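Local coordinates for pectinesterase 1 (Solanum lycopersicum, PDB 1XG2), which hydrolyses methyl esters of cell-wall pectin, releasing methanol and leaving acidic galacturonate units, and may prepare fruit walls for softening by polygalacturonase, at residues I93-C98 with I122-I127; I35-G40 with L55-D60; E233-G238 with N265-G270; Q167-K172 with N201-S206. All blocks are in the same frame, centred on the assembly; numbering follows the deposited sequence.

Contact 1 of 4, residues I93-C98 with I122-I127; sequences ILQDIC and INRCRI
L94 with I122, Q95 with N123 and, farther on, C98 with R126 pair as parallel bridges between successive coils of the pectinesterase beta-helix, at the corner where the chain leaves one sheet for the next. This is the C-terminal, catalytic domain of a protein whose N-terminal section belongs to the PMEI family. D96 and R124 both adopt left-handed helical backbone angles, so the two corners bend alike and stack in step. Before the bend N123 N gives its hydrogen to L94 O at 2.8 Å; after it R126 N does the same to I97 O at 3.0 Å.

The corner residues form a side-on salt bridge. R124 bends at chi3 (-57°), which turns its guanidinium edge to the carboxylate of D96, the planes 28° apart. R124 NE meets D96 OD1 at 2.9 Å and R124 NH2 meets D96 OD2 at 2.9 Å, each on the syn side, a two-point grip that fixes the rotation of the carboxylate. Next to it Q95 and N123 run alongside each other with amides nearly perpendicular (83°), Q95 NE2 lying 3.1 Å from N123 OD1.

The sulfurs behave differently. C125 SG lies against the L94 carbonyl and also touches L94 CG (3.7 Å) and I97 CG2 (3.8 Å). C98 SG instead lies over a face of the R126 guanidinium, 3.4 Å from R126 NH2, which is itself bound to M62 O. C98 and C125 are not joined as a disulfide in this crystal.

Strand 55-59 flanks one side, where I57 packs against L94, and I99 of strand 98-101 also touches L94; from the other side S146 OG hydrogen-bonds C125 N.

Contact 2 of 4, residues I35-G40 with L55-D60; sequences IYVKRG and LMIVGD
Y36 runs along one face of the parallel pairing between strands 33-37 and 55-59 and ends at D60, past the end of the pairing. Its CB lies 4.2 Å from V58 CG1. With CG opposite the backbone N (chi1 168°), the ring is carried forward along the neighbouring strand, its edge turned to that strand's backbone: Y36 CD1 comes within 3.5 Å of V58 O, and Y36 CE1 within 3.8 Å of G59 O. At the tip Y36 OH donates to D60 OD1 at 2.7 Å, with ring and carboxylate planes 84° apart; the hydroxyl is modelled too near the carboxylate, so its exact place is less sure.

The other face is apolar. I35 CD1 touches L55 CD2 at 3.6 Å and V37 leans on I57, with L18 of helix 18-24 packing on I35 and V37. Between the faces the backbone is tied in the usual parallel manner, V58 N to I35 O at 2.9 Å and V37 N to V58 O.

D60 collects donors from several directions. R39 N reaches D60 OD2 at 3.1 Å, using the anti lone pair; R39 NE makes only a long salt bridge to the same oxygen, and a water donates to D60 OD1 at 2.7 Å. The R39 N-H, the water and the nearby guanidinium would probably favour the ionised form of D60, and the bond from R39 N ties the turn that follows strand 33-37 to the next coil.

Contact 3 of 4, residues E233-G238 with N265-G270; sequences ESYLGG and NGPGAG
Strand 235-236 is the outermost strand of its sheet in the beta-helix, and the loop that follows strand 258-262 lies along one edge of it, S234 and L236 bonding to N265. N265 N donates to S234 O at 2.8 Å and L236 N to N265 O at 2.9 Å, a single bridge centred on Y235 and N265. The loop then turns away instead of continuing as a strand: residues G266 to A269 form a type I beta turn, closed by A269 N to G266 O at 3.1 Å. Its third residue adds one more tie, G268 N to L236 O at 2.9 Å, approaching from above the carbonyl plane, 45° out of it. G268 CA also points a C-H at G237 O, 3.3 Å away.

Thus the next coil is only partly paired here, and a turn replaces strand at the end of this sheet. Side chains complete the cover. Y235, its CG opposite the backbone N (chi1 174°), lays its ring along the loop: Y235 CD1 lies 3.5 Å from N265 OD1, which meets the ring at its edge, Y235 CE1 lies 3.7 Å from G266 CA, and Y235 OH lies 3.3 Å from P267 CD. Ring and amide planes stand 64° apart. L236 packs its CB against the backbone of G268 and the methyl of A269. N265 ND2 hydrogen-bonds a water that is weakly held by E233 O. Along its other edge strand 235-236 is bonded to I202 through Y235 and G237, while G268 O takes a hydrogen bond from R274.

Contact 4 of 4, residues Q167-K172 with N201-S206; sequences QLVARK and NIIASS
L168 N donates to N201 O at 2.8 Å, the shortest of four backbone bonds that zip strands 167-170 and 201-204 together in parallel. I203 N returns the bond to L168 O at 3.0 Å, A170 N goes to I203 O, and S205 N carries the pattern past the strand end to A170 O at 2.9 Å.

On one face the amide arms of Q167 and N201 run alongside each other in one direction. N201 ND2 donates to Q167 OE1 at 3.2 Å, a bent bond (139°) between amides turned 46° apart. On the same face V169 divides its methyls: CG2 touches I203 CG1 at 4.0 Å, while V169 CG1 sits 3.5 Å from S205 N. I203 CG1 stands between its backbone N and carbonyl carbon (chi1 59°), which swings CD1 toward Q167 OE1. S205 OG lies near R171 CA but is bonded to D207.

R171 turns away to a salt bridge with D128 and a cation-pi contact with Y130; the R171 side chain lies about 9 Å from that of Q131, which probably stabilises the transition state. Strand 147-150 flanks the pair on one side, V148 touching L168; strand 235-236 flanks the other, with Y235 against N201 and I203.

In the fold
All four contacts join neighbouring coils of one beta-helix. Contact 1 is the buried one, nearest the centre of the chain; the others are partly buried. Contacts 1 and 2 share a sheet and touch directly, strand 93-95 hydrogen-bonding to strand 55-59, and contacts 4 and 3 adjoin likewise through strands 201-204 and 235-236. Contacts 2 and 3 lie on opposite sides of the chain's centre, about 34 Å apart between centres. Chemistry follows place: contacts 1 and 2 each set a carboxylate at a turn, contact 4 relies on backbone bonds and an amide pair and lies nearest the probable active site, and contact 3 covers an end strand with a glycine-rich turn.

Contact 1 of 4, residues I93-C98 with I122-I127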
loop_
_atom_site.group_PDB
_atom_site.type_symbol
_atom_site.label_atom_id
_atom_site.label_comp_id
_atom_site.label_asym_id
_atom_site.label_seq_id
_atom_site.Cartn_x
_atom_site.Cartn_y
_atom_site.Cartn_z
ATOM N N ILE A 93 4.168 -14.163 -1.777
ATOM C CA ILE A 93 4.877 -14.063 -3.045
ATOM C C ILE A 93 3.876 -14.378 -4.139
ATOM O O ILE A 93 3.168 -15.383 -4.060
ATOM C CB ILE A 93 6.013 -15.088 -3.133
ATOM C CG1 ILE A 93 7.020 -14.843 -2.016
ATOM C CG2 ILE A 93 6.669 -15.059 -4.543
ATOM C CD1 ILE A 93 8.016 -15.928 -1.892
ATOM N N LEU A 94 3.815 -13.507 -5.138
ATOM C CA LEU A 94 2.971 -13.693 -6.302
ATOM C C LEU A 94 3.897 -13.683 -7.513
ATOM O O LEU A 94 4.769 -12.804 -7.651
ATOM C CB LEU A 94 1.946 -12.565 -6.386
ATOM C CG LEU A 94 0.873 -12.696 -7.467
ATOM C CD1 LEU A 94 -0.076 -13.806 -7.105
ATOM C CD2 LEU A 94 0.130 -11.379 -7.657
ATOM N N GLN A 95 3.708 -14.648 -8.403
ATOM C CA GLN A 95 4.650 -14.842 -9.502
ATOM C C GLN A 95 4.030 -15.496 -10.724
ATOM O O GLN A 95 3.152 -16.354 -10.602
ATOM C CB GLN A 95 5.842 -15.681 -9.024
ATOM C CG GLN A 95 7.003 -15.778 -10.011
ATOM C CD GLN A 95 8.097 -16.661 -9.483
ATOM O OE1 GLN A 95 8.232 -17.825 -9.905
ATOM N NE2 GLN A 95 8.859 -16.142 -8.528
ATOM N N ASP A 96 4.518 -15.073 -11.893
ATOM C CA ASP A 96 4.176 -15.656 -13.199
ATOM C C ASP A 96 2.683 -15.762 -13.431
ATOM O O ASP A 96 2.176 -16.813 -13.802
ATOM C CB ASP A 96 4.834 -17.034 -13.360
ATOM C CG ASP A 96 6.327 -16.950 -13.456
ATOM O OD1 ASP A 96 6.834 -16.046 -14.163
ATOM O OD2 ASP A 96 7.070 -17.740 -12.841
ATOM N N ILE A 97 1.982 -14.665 -13.191
ATOM C CA ILE A 97 0.521 -14.692 -13.184
ATOM C C ILE A 97 0.009 -13.294 -13.502
ATOM O O ILE A 97 0.701 -12.310 -13.288
ATOM C CB ILE A 97 0.002 -15.211 -11.817
ATOM C CG1 ILE A 97 -1.481 -15.603 -11.901
ATOM C CG2 ILE A 97 0.228 -14.175 -10.709
ATOM C CD1 ILE A 97 -1.952 -16.404 -10.727
ATOM N N CYS A 98 -1.201 -13.221 -14.033
ATOM C CA CYS A 98 -1.874 -11.945 -14.293
ATOM C C CYS A 98 -3.016 -11.788 -13.294
ATOM O O CYS A 98 -3.746 -12.729 -13.057
ATOM C CB CYS A 98 -2.446 -11.921 -15.722
ATOM S SG CYS A 98 -3.497 -10.472 -16.035
ATOM N N ILE A 122 6.208 -9.407 -5.553
ATOM C CA ILE A 122 5.426 -9.611 -6.762
ATOM C C ILE A 122 6.463 -9.687 -7.896
ATOM O O ILE A 122 7.089 -8.694 -8.244
ATOM C CB ILE A 122 4.397 -8.460 -6.930
ATOM C CG1 ILE A 122 3.361 -8.503 -5.799
ATOM C CG2 ILE A 122 3.642 -8.573 -8.242
ATOM C CD1 ILE A 122 3.841 -7.969 -4.467
ATOM N N ASN A 123 6.627 -10.879 -8.464
ATOM C CA ASN A 123 7.687 -11.196 -9.401
ATOM C C ASN A 123 7.114 -11.709 -10.720
ATOM O O ASN A 123 6.384 -12.681 -10.731
ATOM C CB ASN A 123 8.558 -12.284 -8.780
ATOM C CG ASN A 123 9.831 -12.565 -9.577
ATOM O OD1 ASN A 123 10.330 -13.688 -9.617
ATOM N ND2 ASN A 123 10.335 -11.533 -10.247
ATOM N N ARG A 124 7.462 -11.056 -11.815
ATOM C CA ARG A 124 7.060 -11.479 -13.152
ATOM C C ARG A 124 5.536 -11.610 -13.252
ATOM O O ARG A 124 5.026 -12.623 -13.727
ATOM C CB ARG A 124 7.731 -12.801 -13.529
ATOM C CG ARG A 124 9.257 -12.717 -13.607
ATOM C CD ARG A 124 9.895 -13.903 -14.322
ATOM N NE ARG A 124 9.545 -15.183 -13.716
ATOM C CZ ARG A 124 10.294 -15.853 -12.834
ATOM N NH1 ARG A 124 11.476 -15.402 -12.433
ATOM N NH2 ARG A 124 9.860 -17.009 -12.367
ATOM N N CYS A 125 4.828 -10.591 -12.764
ATOM C CA CYS A 125 3.371 -10.551 -12.825
ATOM C C CYS A 125 2.909 -9.460 -13.755
ATOM O O CYS A 125 3.638 -8.514 -13.991
ATOM C CB CYS A 125 2.801 -10.295 -11.433
ATOM S SG CYS A 125 3.031 -11.705 -10.351
ATOM N N ARG A 126 1.675 -9.587 -14.248
ATOM C CA ARG A 126 1.030 -8.571 -15.061
ATOM C C ARG A 126 -0.214 -8.118 -14.278
ATOM O O ARG A 126 -1.083 -8.918 -14.023
ATOM C CB ARG A 126 0.626 -9.174 -16.415
ATOM C CG ARG A 126 0.124 -8.159 -17.438
ATOM C CD ARG A 126 0.045 -8.696 -18.886
ATOM N NE ARG A 126 -0.621 -9.996 -18.924
ATOM C CZ ARG A 126 -1.917 -10.188 -19.091
ATOM N NH1 ARG A 126 -2.745 -9.160 -19.266
ATOM N NH2 ARG A 126 -2.393 -11.417 -19.088
ATOM N N ILE A 127 -0.271 -6.854 -13.877
ATOM C CA ILE A 127 -1.400 -6.327 -13.114
ATOM C C ILE A 127 -2.105 -5.342 -14.016
ATOM O O ILE A 127 -1.526 -4.364 -14.419
ATOM C CB ILE A 127 -0.916 -5.667 -11.808
ATOM C CG1 ILE A 127 0.139 -6.547 -11.090
ATOM C CG2 ILE A 127 -2.083 -5.375 -10.904
ATOM C CD1 ILE A 127 -0.318 -7.929 -10.681
#

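Contact 2 of 4, residues I35-G40 with L55-D60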
loop_
_atom_site.group_PDB
_atom_site.type_symbol
_atom_site.label_atom_id
_atom_site.label_comp_id
_atom_site.label_asym_id
_atom_site.label_seq_id
_atom_site.Cartn_x
_atom_site.Cartn_y
_atom_site.Cartn_z
ATOM N N ILE A 35 1.444 -22.696 -4.094
ATOM C CA ILE A 35 0.273 -23.042 -4.915
ATOM C C ILE A 35 0.588 -22.707 -6.368
ATOM O O ILE A 35 0.850 -21.553 -6.679
ATOM C CB ILE A 35 -0.961 -22.228 -4.457
ATOM C CG1 ILE A 35 -1.319 -22.555 -3.005
ATOM C CG2 ILE A 35 -2.160 -22.502 -5.362
ATOM C CD1 ILE A 35 -2.367 -21.632 -2.395
ATOM N N TYR A 36 0.557 -23.706 -7.249
ATOM C CA TYR A 36 0.794 -23.534 -8.682
ATOM C C TYR A 36 -0.556 -23.517 -9.388
ATOM O O TYR A 36 -1.348 -24.417 -9.203
ATOM C CB TYR A 36 1.703 -24.662 -9.215
ATOM C CG TYR A 36 1.811 -24.787 -10.733
ATOM C CD1 TYR A 36 2.010 -23.679 -11.539
ATOM C CD2 TYR A 36 1.740 -26.037 -11.357
ATOM C CE1 TYR A 36 2.129 -23.797 -12.927
ATOM C CE2 TYR A 36 1.855 -26.166 -12.751
ATOM C CZ TYR A 36 2.041 -25.035 -13.525
ATOM O OH TYR A 36 2.154 -25.138 -14.903
ATOM N N VAL A 37 -0.812 -22.486 -10.178
ATOM C CA VAL A 37 -2.057 -22.334 -10.905
ATOM C C VAL A 37 -1.772 -22.522 -12.386
ATOM O O VAL A 37 -1.122 -21.680 -13.018
ATOM C CB VAL A 37 -2.677 -20.931 -10.675
ATOM C CG1 VAL A 37 -4.054 -20.856 -11.293
ATOM C CG2 VAL A 37 -2.721 -20.591 -9.188
ATOM N N LYS A 38 -2.244 -23.635 -12.941
ATOM C CA LYS A 38 -2.056 -23.936 -14.359
ATOM C C LYS A 38 -2.770 -22.942 -15.257
ATOM O O LYS A 38 -3.661 -22.215 -14.806
ATOM C CB LYS A 38 -2.549 -25.343 -14.677
ATOM C CG LYS A 38 -1.731 -26.458 -14.059
ATOM C CD LYS A 38 -1.820 -27.708 -14.954
ATOM C CE LYS A 38 -1.315 -28.964 -14.266
ATOM N NZ LYS A 38 -1.436 -30.178 -15.149
ATOM N N ARG A 39 -2.378 -22.918 -16.530
ATOM C CA ARG A 39 -2.882 -21.938 -17.486
ATOM C C ARG A 39 -4.395 -21.976 -17.555
ATOM O O ARG A 39 -5.022 -23.031 -17.391
ATOM C CB ARG A 39 -2.272 -22.136 -18.886
ATOM C CG ARG A 39 -2.706 -23.408 -19.616
ATOM C CD ARG A 39 -1.847 -23.727 -20.833
ATOM N NE ARG A 39 -0.445 -23.953 -20.452
ATOM C CZ ARG A 39 0.527 -24.316 -21.295
ATOM N NH1 ARG A 39 0.281 -24.497 -22.594
ATOM N NH2 ARG A 39 1.758 -24.494 -20.835
ATOM N N GLY A 40 -4.969 -20.798 -17.757
ATOM C CA GLY A 40 -6.405 -20.627 -17.745
ATOM C C GLY A 40 -6.760 -19.270 -17.176
ATOM O O GLY A 40 -5.908 -18.570 -16.615
ATOM N N LEU A 55 2.868 -17.706 1.816
ATOM C CA LEU A 55 2.200 -18.354 0.703
ATOM C C LEU A 55 2.771 -17.808 -0.594
ATOM O O LEU A 55 2.847 -16.594 -0.759
ATOM C CB LEU A 55 0.699 -18.052 0.725
ATOM C CG LEU A 55 -0.302 -19.197 0.802
ATOM C CD1 LEU A 55 -1.700 -18.676 0.471
ATOM C CD2 LEU A 55 0.067 -20.350 -0.125
ATOM N N MET A 56 3.134 -18.705 -1.505
ATOM C CA MET A 56 3.527 -18.351 -2.858
ATOM C C MET A 56 2.446 -18.830 -3.828
ATOM O O MET A 56 2.092 -20.007 -3.841
ATOM C CB MET A 56 4.860 -18.998 -3.211
ATOM C CG MET A 56 5.331 -18.726 -4.640
ATOM S SD MET A 56 7.010 -19.292 -4.861
ATOM C CE MET A 56 7.420 -18.600 -6.413
ATOM N N ILE A 57 1.890 -17.906 -4.604
ATOM C CA ILE A 57 0.938 -18.244 -5.651
ATOM C C ILE A 57 1.677 -18.015 -6.953
ATOM O O ILE A 57 2.102 -16.911 -7.241
ATOM C CB ILE A 57 -0.332 -17.387 -5.555
ATOM C CG1 ILE A 57 -1.078 -17.709 -4.255
ATOM C CG2 ILE A 57 -1.244 -17.623 -6.762
ATOM C CD1 ILE A 57 -2.369 -16.938 -4.047
ATOM N N VAL A 58 1.853 -19.079 -7.725
ATOM C CA VAL A 58 2.630 -19.000 -8.951
ATOM C C VAL A 58 1.823 -19.606 -10.086
ATOM O O VAL A 58 1.275 -20.690 -9.936
ATOM C CB VAL A 58 4.029 -19.685 -8.777
ATOM C CG1 VAL A 58 3.909 -21.133 -8.382
ATOM C CG2 VAL A 58 4.874 -19.539 -10.021
ATOM N N GLY A 59 1.733 -18.892 -11.201
ATOM C CA GLY A 59 1.052 -19.377 -12.381
ATOM C C GLY A 59 2.005 -19.940 -13.423
ATOM O O GLY A 59 3.196 -20.159 -13.163
ATOM N N ASP A 60 1.467 -20.137 -14.620
ATOM C CA ASP A 60 2.177 -20.738 -15.744
ATOM C C ASP A 60 2.836 -19.670 -16.617
ATOM O O ASP A 60 3.300 -19.963 -17.717
ATOM C CB ASP A 60 1.163 -21.529 -16.594
ATOM C CG ASP A 60 1.503 -22.993 -16.731
ATOM O OD1 ASP A 60 2.703 -23.348 -16.780
ATOM O OD2 ASP A 60 0.600 -23.866 -16.807
HETATM O O HOH W 1 3.597 -25.328 -18.360
#

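Contact 3 of 4, residues E233-G238 with N265-G270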
loop_
_atom_site.group_PDB
_atom_site.type_symbol
_atom_site.label_atom_id
_atom_site.label_comp_id
_atom_site.label_asym_id
_atom_site.label_seq_id
_atom_site.Cartn_x
_atom_site.Cartn_y
_atom_site.Cartn_z
ATOM N N GLU A 233 16.596 6.546 -11.906
ATOM C CA GLU A 233 17.281 5.676 -12.839
ATOM C C GLU A 233 16.320 4.927 -13.750
ATOM O O GLU A 233 16.513 3.749 -14.044
ATOM C CB GLU A 233 18.201 4.703 -12.091
ATOM C CG GLU A 233 19.371 5.387 -11.398
ATOM C CD GLU A 233 20.545 5.729 -12.336
ATOM O OE1 GLU A 233 20.532 5.363 -13.547
ATOM O OE2 GLU A 233 21.498 6.382 -11.848
ATOM N N SER A 234 15.292 5.630 -14.203
ATOM C CA SER A 234 14.241 5.034 -15.014
ATOM C C SER A 234 14.121 5.729 -16.365
ATOM O O SER A 234 14.543 6.881 -16.541
ATOM C CB SER A 234 12.892 5.114 -14.289
ATOM O OG SER A 234 12.884 4.332 -13.107
ATOM N N TYR A 235 13.555 4.997 -17.316
ATOM C CA TYR A 235 13.233 5.528 -18.624
ATOM C C TYR A 235 11.832 6.089 -18.574
ATOM O O TYR A 235 10.895 5.399 -18.177
ATOM C CB TYR A 235 13.331 4.444 -19.689
ATOM C CG TYR A 235 12.866 4.893 -21.062
ATOM C CD1 TYR A 235 13.781 5.375 -22.003
ATOM C CD2 TYR A 235 11.516 4.830 -21.429
ATOM C CE1 TYR A 235 13.362 5.795 -23.265
ATOM C CE2 TYR A 235 11.090 5.252 -22.695
ATOM C CZ TYR A 235 12.026 5.719 -23.606
ATOM O OH TYR A 235 11.623 6.135 -24.851
ATOM N N LEU A 236 11.701 7.346 -18.979
ATOM C CA LEU A 236 10.417 8.034 -19.058
ATOM C C LEU A 236 10.103 8.348 -20.520
ATOM O O LEU A 236 10.853 9.089 -21.173
ATOM C CB LEU A 236 10.481 9.337 -18.261
ATOM C CG LEU A 236 10.240 9.229 -16.748
ATOM C CD1 LEU A 236 11.142 8.214 -16.127
ATOM C CD2 LEU A 236 10.410 10.582 -16.054
ATOM N N GLY A 237 9.012 7.779 -21.029
ATOM C CA GLY A 237 8.575 8.009 -22.394
ATOM C C GLY A 237 8.047 9.418 -22.589
ATOM O O GLY A 237 7.847 10.162 -21.627
ATOM N N GLY A 238 7.814 9.790 -23.846
ATOM C CA GLY A 238 7.296 11.109 -24.172
ATOM C C GLY A 238 5.891 11.366 -23.660
ATOM O O GLY A 238 5.430 12.512 -23.652
ATOM N N ASN A 265 16.157 8.947 -17.625
ATOM C CA ASN A 265 16.528 9.151 -19.022
ATOM C C ASN A 265 15.295 8.982 -19.895
ATOM O O ASN A 265 14.235 8.603 -19.401
ATOM C CB ASN A 265 17.639 8.174 -19.425
ATOM C CG ASN A 265 17.160 6.736 -19.472
ATOM O OD1 ASN A 265 16.901 6.190 -20.545
ATOM N ND2 ASN A 265 17.043 6.118 -18.314
ATOM N N GLY A 266 15.427 9.297 -21.180
ATOM C CA GLY A 266 14.325 9.194 -22.121
ATOM C C GLY A 266 13.659 10.514 -22.434
ATOM O O GLY A 266 13.927 11.527 -21.793
ATOM N N PRO A 267 12.796 10.518 -23.446
ATOM C CA PRO A 267 12.193 11.764 -23.953
ATOM C C PRO A 267 11.300 12.511 -22.960
ATOM O O PRO A 267 11.065 13.689 -23.162
ATOM C CB PRO A 267 11.363 11.307 -25.167
ATOM C CG PRO A 267 11.757 9.908 -25.456
ATOM C CD PRO A 267 12.373 9.334 -24.215
ATOM N N GLY A 268 10.795 11.848 -21.924
ATOM C CA GLY A 268 10.003 12.514 -20.909
ATOM C C GLY A 268 10.737 12.867 -19.620
ATOM O O GLY A 268 10.105 13.312 -18.672
ATOM N N ALA A 269 12.054 12.683 -19.590
ATOM C CA ALA A 269 12.859 12.835 -18.361
ATOM C C ALA A 269 13.376 14.251 -18.077
ATOM O O ALA A 269 13.855 14.530 -16.964
ATOM C CB ALA A 269 14.022 11.870 -18.388
ATOM N N GLY A 270 13.303 15.134 -19.073
ATOM C CA GLY A 270 13.709 16.527 -18.892
ATOM C C GLY A 270 12.910 17.209 -17.794
ATOM O O GLY A 270 11.685 17.051 -17.721
HETATM O O HOH W 2 16.887 3.384 -17.384
#

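Contact 4 of 4, residues Q167-K172 with N201-S206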
loop_
_atom_site.group_PDB
_atom_site.type_symbol
_atom_site.label_atom_id
_atom_site.label_comp_id
_atom_site.label_asym_id
_atom_site.label_seq_id
_atom_site.Cartn_x
_atom_site.Cartn_y
_atom_site.Cartn_z
ATOM N N GLN A 167 7.743 -2.559 -16.017
ATOM C CA GLN A 167 7.211 -1.679 -17.040
ATOM C C GLN A 167 5.878 -1.141 -16.516
ATOM O O GLN A 167 4.946 -1.901 -16.265
ATOM C CB GLN A 167 7.050 -2.447 -18.355
ATOM C CG GLN A 167 8.353 -3.089 -18.803
ATOM C CD GLN A 167 8.383 -3.479 -20.276
ATOM O OE1 GLN A 167 8.594 -2.628 -21.152
ATOM N NE2 GLN A 167 8.206 -4.767 -20.548
ATOM N N LEU A 168 5.840 0.166 -16.296
ATOM C CA LEU A 168 4.666 0.875 -15.815
ATOM C C LEU A 168 4.070 1.567 -17.035
ATOM O O LEU A 168 4.651 2.501 -17.587
ATOM C CB LEU A 168 5.046 1.867 -14.723
ATOM C CG LEU A 168 5.925 1.271 -13.611
ATOM C CD1 LEU A 168 6.217 2.302 -12.557
ATOM C CD2 LEU A 168 5.280 0.074 -13.007
ATOM N N VAL A 169 2.924 1.057 -17.461
ATOM C CA VAL A 169 2.349 1.337 -18.762
ATOM C C VAL A 169 1.025 2.068 -18.604
ATOM O O VAL A 169 0.010 1.486 -18.187
ATOM C CB VAL A 169 2.124 0.039 -19.563
ATOM C CG1 VAL A 169 1.699 0.371 -20.997
ATOM C CG2 VAL A 169 3.386 -0.826 -19.562
ATOM N N ALA A 170 1.040 3.349 -18.929
ATOM C CA ALA A 170 -0.199 4.117 -18.968
ATOM C C ALA A 170 -0.941 3.790 -20.269
ATOM O O ALA A 170 -0.326 3.664 -21.326
ATOM C CB ALA A 170 0.088 5.592 -18.857
ATOM N N ARG A 171 -2.255 3.633 -20.175
ATOM C CA ARG A 171 -3.089 3.274 -21.316
ATOM C C ARG A 171 -4.113 4.373 -21.614
ATOM O O ARG A 171 -4.222 5.348 -20.881
ATOM C CB ARG A 171 -3.802 1.940 -21.068
ATOM C CG ARG A 171 -4.864 1.985 -19.979
ATOM C CD ARG A 171 -5.194 0.627 -19.374
ATOM N NE ARG A 171 -5.633 -0.311 -20.402
ATOM C CZ ARG A 171 -5.886 -1.599 -20.214
ATOM N NH1 ARG A 171 -5.802 -2.152 -19.006
ATOM N NH2 ARG A 171 -6.265 -2.342 -21.243
ATOM N N LYS A 172 -4.864 4.200 -22.696
ATOM C CA LYS A 172 -5.867 5.193 -23.099
ATOM C C LYS A 172 -7.038 5.166 -22.127
ATOM O O LYS A 172 -7.676 4.122 -21.956
ATOM C CB LYS A 172 -6.376 4.911 -24.505
ATOM C CG LYS A 172 -7.315 5.990 -25.039
ATOM C CD LYS A 172 -7.798 5.621 -26.445
ATOM C CE LYS A 172 -8.754 6.660 -26.989
ATOM N NZ LYS A 172 -9.750 6.058 -27.915
ATOM N N ASN A 201 10.584 1.131 -16.697
ATOM C CA ASN A 201 10.203 1.683 -17.978
ATOM C C ASN A 201 8.835 2.295 -17.805
ATOM O O ASN A 201 7.891 1.561 -17.584
ATOM C CB ASN A 201 10.090 0.512 -18.950
ATOM C CG ASN A 201 10.716 0.781 -20.283
ATOM O OD1 ASN A 201 11.743 1.444 -20.375
ATOM N ND2 ASN A 201 10.124 0.199 -21.341
ATOM N N ILE A 202 8.706 3.618 -17.884
ATOM C CA ILE A 202 7.392 4.261 -17.799
ATOM C C ILE A 202 7.027 4.724 -19.189
ATOM O O ILE A 202 7.617 5.671 -19.719
ATOM C CB ILE A 202 7.378 5.428 -16.802
ATOM C CG1 ILE A 202 8.013 4.989 -15.480
ATOM C CG2 ILE A 202 5.952 5.898 -16.593
ATOM C CD1 ILE A 202 8.025 6.051 -14.396
ATOM N N ILE A 203 6.063 4.030 -19.777
ATOM C CA ILE A 203 5.785 4.127 -21.195
ATOM C C ILE A 203 4.288 4.131 -21.477
ATOM O O ILE A 203 3.468 3.880 -20.585
ATOM C CB ILE A 203 6.455 2.958 -21.927
ATOM C CG1 ILE A 203 5.934 1.607 -21.392
ATOM C CG2 ILE A 203 7.966 3.047 -21.762
ATOM C CD1 ILE A 203 6.420 0.398 -22.183
ATOM N N ALA A 204 3.956 4.393 -22.740
ATOM C CA ALA A 204 2.584 4.376 -23.209
ATOM C C ALA A 204 2.253 3.027 -23.861
ATOM O O ALA A 204 3.084 2.409 -24.526
ATOM C CB ALA A 204 2.370 5.495 -24.217
ATOM N N SER A 205 1.021 2.589 -23.662
ATOM C CA SER A 205 0.454 1.482 -24.418
ATOM C C SER A 205 0.262 1.890 -25.877
ATOM O O SER A 205 0.311 3.080 -26.218
ATOM C CB SER A 205 -0.895 1.133 -23.834
ATOM O OG SER A 205 -1.766 2.219 -24.049
ATOM N N SER A 206 0.025 0.907 -26.734
ATOM C CA SER A 206 -0.192 1.173 -28.151
ATOM C C SER A 206 -1.457 2.010 -28.387
ATOM O O SER A 206 -1.490 2.789 -29.331
ATOM C CB SER A 206 -0.268 -0.129 -28.949
ATOM O OG SER A 206 -1.436 -0.849 -28.631
#